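Local coordinates for protein ubiquinol-cytochrome C chaperone (Brucella abortus NCTC 8038, PDB 6RWT) that probably acts as an assembly chaperone for respiratory complex III, as a bacterial homolog of Cbp3, which interacts with newly synthesized cytochrome b in mitochondria, at residues L90-D94 and Q95-K99; D157-R160 and E161-D164. All blocks are in the same frame, centred on the assembly; numbering follows the deposited sequence.

Contact 1. Residues L90-D94 and Q95-K99; sequences LGIGD and QGVPK
Val97 turns back on the chain that leads into the turn, its CB resting 3.4 Å from Gly93 O. The two methyls part from there: CG1 stands anti to the backbone N (chi1 -166°), while CG2 swings beside that N, 3.6 Å from Gly93 O and 4.4 Å from Ile92 CG2, a loose apolar touch between two branched side chains. What brings Val97 round is a type II beta turn from Asp94 to Val97, with Gly96 at its third position in a positive-phi conformation. The turn is closed by Val97 N donating to Asp94 O at 3.1 Å; the N-H is fairly straight, at 160°, but reaches the oxygen from above the carbonyl plane. This turn sits in the loop that joins helix 66-89, which ends in a Schellman motif with Gly91 as its C-prime residue, to helix 100-120. The Asp94 side chain sets off away from the turn, yet its OD1 ends 4.0 Å from Val97 O. A water 2.6 Å from Asp94 OD1 donates to both oxygens, and OD1 also forms a salt bridge with Arg100 in the next helix. A second water accepts from Gly93 N and donates to Gln95 O, the water oxygen lying 2.8 Å from Gln95 O, linking the residue before the turn to its second residue.

Contact 2. Residues D157-R160 and E161-D164; sequences DCLR and EISD
Glu161 N and Ile162 N find their acceptors among the carbonyls of Asp157, Cys158 and Leu159, at the C-terminal end of helix 145-161. Glu161 N still makes the alpha-helical bond, to Asp157 O at 3.3 Å, with an N-H angle of 143°; a weak second bond goes to Cys158 O. One residue on, the balance shifts. Ile162 N reaches Leu159 O at 3.3 Å in the 3-10 pattern, coming from above the carbonyl plane, and makes a weaker second bond to Cys158 O. Leu159 O is also gripped by Arg60 NE, and Arg60 NH2 donates to Ile162 O and forms a salt bridge with Asp164 OD1, so one guanidinium ties the helix end to the following loop. Ser163 then N-caps helix 164-168, its OG bonded to Ala166 N. On the helix surface the Arg160 chain, folded at its third torsion (58°), doubles back to Asp157; NH2 lies 3.2 Å from Asp157 OD1, but the oxygen lies off the flat of the guanidinium group, so the attraction is electrostatic and not a directed bond. Ile162 CG1, set beside its own backbone N, rests 3.5 Å from Cys158 O, and its CD1 reaches to 4.3 Å from Leu159 CD2.

Both contacts join successive helices in an all-helical chain, but they sit on opposite sides of its centre, with their own centres about 39 Å apart and their nearest atoms about 27 Å apart. Contact 1, with its centre about 24 Å from that of the chain, forms an outlying loop between helices 66-89 and 100-120. Contact 2 lies closer in, at about 15 Å, where helix 145-161 gives way to helix 164-168 and the buried Leu159 meets Ile172. Each draws on an arginine: Arg100 from the helix that follows contact 1, Arg60 from the sequence-distant helix 43-61 at contact 2. A bound magnesium ion lies about 13 Å from the Ile92 side chain, too far for that side chain to coordinate it.

Contact 1. Residues L90-D94 and Q95-K99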
loop_
_atom_site.group_PDB
_atom_site.type_symbol
_atom_site.label_atom_id
_atom_site.label_comp_id
_atom_site.label_asym_id
_atom_site.label_seq_id
_atom_site.Cartn_x
_atom_site.Cartn_y
_atom_site.Cartn_z
ATOM N N LEU A 90 -4.366 16.859 11.181
ATOM C CA LEU A 90 -4.165 18.138 10.473
ATOM C C LEU A 90 -5.364 19.101 10.548
ATOM O O LEU A 90 -5.396 20.113 9.836
ATOM C CB LEU A 90 -3.846 17.861 9.000
ATOM C CG LEU A 90 -2.648 16.949 8.710
ATOM C CD1 LEU A 90 -2.534 16.700 7.212
ATOM C CD2 LEU A 90 -1.350 17.523 9.257
ATOM N N GLY A 91 -6.337 18.798 11.401
ATOM C CA GLY A 91 -7.565 19.599 11.500
ATOM C C GLY A 91 -8.558 19.415 10.355
ATOM O O GLY A 91 -9.444 20.257 10.172
ATOM N N ILE A 92 -8.428 18.324 9.597
ATOM C CA ILE A 92 -9.362 17.984 8.516
ATOM C C ILE A 92 -10.375 16.987 9.084
ATOM O O ILE A 92 -10.198 15.764 8.991
ATOM C CB ILE A 92 -8.634 17.432 7.262
ATOM C CG1 ILE A 92 -7.637 18.467 6.721
ATOM C CG2 ILE A 92 -9.636 17.051 6.160
ATOM C CD1 ILE A 92 -6.687 17.936 5.663
ATOM N N GLY A 93 -11.417 17.536 9.706
ATOM C CA GLY A 93 -12.566 16.768 10.199
ATOM C C GLY A 93 -13.751 16.923 9.265
ATOM O O GLY A 93 -13.602 17.345 8.121
ATOM N N ASP A 94 -14.937 16.593 9.755
ATOM C CA ASP A 94 -16.154 16.722 8.939
ATOM C C ASP A 94 -16.672 18.161 8.803
ATOM O O ASP A 94 -17.451 18.432 7.889
ATOM C CB ASP A 94 -17.240 15.782 9.455
ATOM C CG ASP A 94 -16.822 14.319 9.372
ATOM O OD1 ASP A 94 -16.267 13.909 8.330
ATOM O OD2 ASP A 94 -17.029 13.577 10.352
ATOM N N GLN A 95 -16.225 19.074 9.671
ATOM C CA GLN A 95 -16.588 20.500 9.581
ATOM C C GLN A 95 -16.096 21.121 8.267
ATOM O O GLN A 95 -14.890 21.244 8.041
ATOM C CB GLN A 95 -16.018 21.286 10.776
ATOM C CG GLN A 95 -16.545 22.713 10.914
ATOM C CD GLN A 95 -15.792 23.737 10.073
ATOM O OE1 GLN A 95 -14.561 23.793 10.091
ATOM N NE2 GLN A 95 -16.533 24.559 9.335
ATOM N N GLY A 96 -17.034 21.497 7.400
ATOM C CA GLY A 96 -16.699 22.032 6.078
ATOM C C GLY A 96 -16.163 21.014 5.076
ATOM O O GLY A 96 -15.745 21.401 3.977
ATOM N N VAL A 97 -16.171 19.724 5.437
ATOM C CA VAL A 97 -15.726 18.640 4.547
ATOM C C VAL A 97 -16.756 17.497 4.603
ATOM O O VAL A 97 -16.502 16.429 5.172
ATOM C CB VAL A 97 -14.306 18.112 4.877
ATOM C CG1 VAL A 97 -13.788 17.259 3.723
ATOM C CG2 VAL A 97 -13.333 19.257 5.140
ATOM N N PRO A 98 -17.936 17.723 4.007
ATOM C CA PRO A 98 -18.892 16.630 3.872
ATOM C C PRO A 98 -18.351 15.529 2.956
ATOM O O PRO A 98 -17.472 15.788 2.110
ATOM C CB PRO A 98 -20.126 17.308 3.257
ATOM C CG PRO A 98 -19.607 18.547 2.623
ATOM C CD PRO A 98 -18.480 18.995 3.495
ATOM N N LYS A 99 -18.856 14.315 3.153
ATOM C CA LYS A 99 -18.446 13.137 2.381
ATOM C C LYS A 99 -16.924 12.891 2.450
ATOM O O LYS A 99 -16.326 12.408 1.481
ATOM C CB LYS A 99 -18.902 13.253 0.913
ATOM C CG LYS A 99 -20.396 13.492 0.700
ATOM C CD LYS A 99 -20.729 13.462 -0.790
ATOM C CE LYS A 99 -22.211 13.265 -1.069
ATOM N NZ LYS A 99 -22.962 14.547 -1.009
HETATM O O HOH W 1 -13.024 19.984 9.768
HETATM O O HOH W 2 -17.901 14.149 6.303
#

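Contact 2. Residues D157-R160 and E161-D164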
loop_
_atom_site.group_PDB
_atom_site.type_symbol
_atom_site.label_atom_id
_atom_site.label_comp_id
_atom_site.label_asym_id
_atom_site.label_seq_id
_atom_site.Cartn_x
_atom_site.Cartn_y
_atom_site.Cartn_z
ATOM N N ASP A 157 6.929 -8.492 -8.238
ATOM C CA ASP A 157 7.463 -9.823 -8.563
ATOM C C ASP A 157 7.533 -10.723 -7.324
ATOM O O ASP A 157 7.085 -11.860 -7.364
ATOM C CB ASP A 157 8.846 -9.711 -9.226
ATOM C CG ASP A 157 8.790 -9.132 -10.648
ATOM O OD1 ASP A 157 7.690 -8.992 -11.228
ATOM O OD2 ASP A 157 9.872 -8.824 -11.200
ATOM N N CYS A 158 8.065 -10.199 -6.223
ATOM C CA CYS A 158 8.161 -10.958 -4.969
ATOM C C CYS A 158 6.800 -11.388 -4.426
ATOM O O CYS A 158 6.589 -12.558 -4.099
ATOM C CB CYS A 158 8.908 -10.139 -3.915
ATOM S SG CYS A 158 8.904 -10.860 -2.252
ATOM N N LEU A 159 5.872 -10.439 -4.347
ATOM C CA LEU A 159 4.523 -10.744 -3.867
ATOM C C LEU A 159 3.834 -11.829 -4.712
ATOM O O LEU A 159 3.185 -12.715 -4.161
ATOM C CB LEU A 159 3.661 -9.473 -3.790
ATOM C CG LEU A 159 4.020 -8.465 -2.682
ATOM C CD1 LEU A 159 3.337 -7.129 -2.944
ATOM C CD2 LEU A 159 3.672 -8.975 -1.285
ATOM N N ARG A 160 4.000 -11.764 -6.034
ATOM C CA ARG A 160 3.377 -12.727 -6.957
ATOM C C ARG A 160 3.857 -14.163 -6.728
ATOM O O ARG A 160 3.085 -15.117 -6.893
ATOM C CB ARG A 160 3.651 -12.317 -8.408
ATOM C CG ARG A 160 2.919 -13.154 -9.454
ATOM C CD ARG A 160 2.881 -12.443 -10.801
ATOM N NE ARG A 160 4.224 -12.146 -11.293
ATOM C CZ ARG A 160 4.512 -11.344 -12.326
ATOM N NH1 ARG A 160 3.550 -10.729 -13.025
ATOM N NH2 ARG A 160 5.787 -11.152 -12.663
ATOM N N GLU A 161 5.124 -14.306 -6.349
ATOM C CA GLU A 161 5.728 -15.627 -6.134
ATOM C C GLU A 161 5.377 -16.269 -4.788
ATOM O O GLU A 161 5.562 -17.475 -4.620
ATOM C CB GLU A 161 7.249 -15.546 -6.280
ATOM C CG GLU A 161 7.722 -15.348 -7.708
ATOM C CD GLU A 161 9.211 -15.591 -7.849
ATOM O OE1 GLU A 161 9.995 -14.958 -7.107
ATOM O OE2 GLU A 161 9.597 -16.422 -8.696
ATOM N N ILE A 162 4.883 -15.484 -3.833
ATOM C CA ILE A 162 4.378 -16.043 -2.573
ATOM C C ILE A 162 3.100 -16.828 -2.910
ATOM O O ILE A 162 2.251 -16.332 -3.655
ATOM C CB ILE A 162 4.080 -14.946 -1.509
ATOM C CG1 ILE A 162 5.335 -14.109 -1.202
ATOM C CG2 ILE A 162 3.587 -15.575 -0.205
ATOM C CD1 ILE A 162 5.094 -12.875 -0.342
ATOM N N SER A 163 2.967 -18.049 -2.385
ATOM C CA SER A 163 1.756 -18.844 -2.620
ATOM C C SER A 163 0.514 -18.175 -2.008
ATOM O O SER A 163 0.617 -17.467 -1.004
ATOM C CB SER A 163 1.909 -20.272 -2.073
ATOM O OG SER A 163 1.879 -20.308 -0.653
ATOM N N ASP A 164 -0.649 -18.397 -2.622
ATOM C CA ASP A 164 -1.932 -17.971 -2.038
ATOM C C ASP A 164 -2.098 -18.463 -0.585
ATOM O O ASP A 164 -2.569 -17.714 0.278
ATOM C CB ASP A 164 -3.120 -18.466 -2.884
ATOM C CG ASP A 164 -3.315 -17.683 -4.189
ATOM O OD1 ASP A 164 -2.473 -16.834 -4.561
ATOM O OD2 ASP A 164 -4.341 -17.937 -4.862
#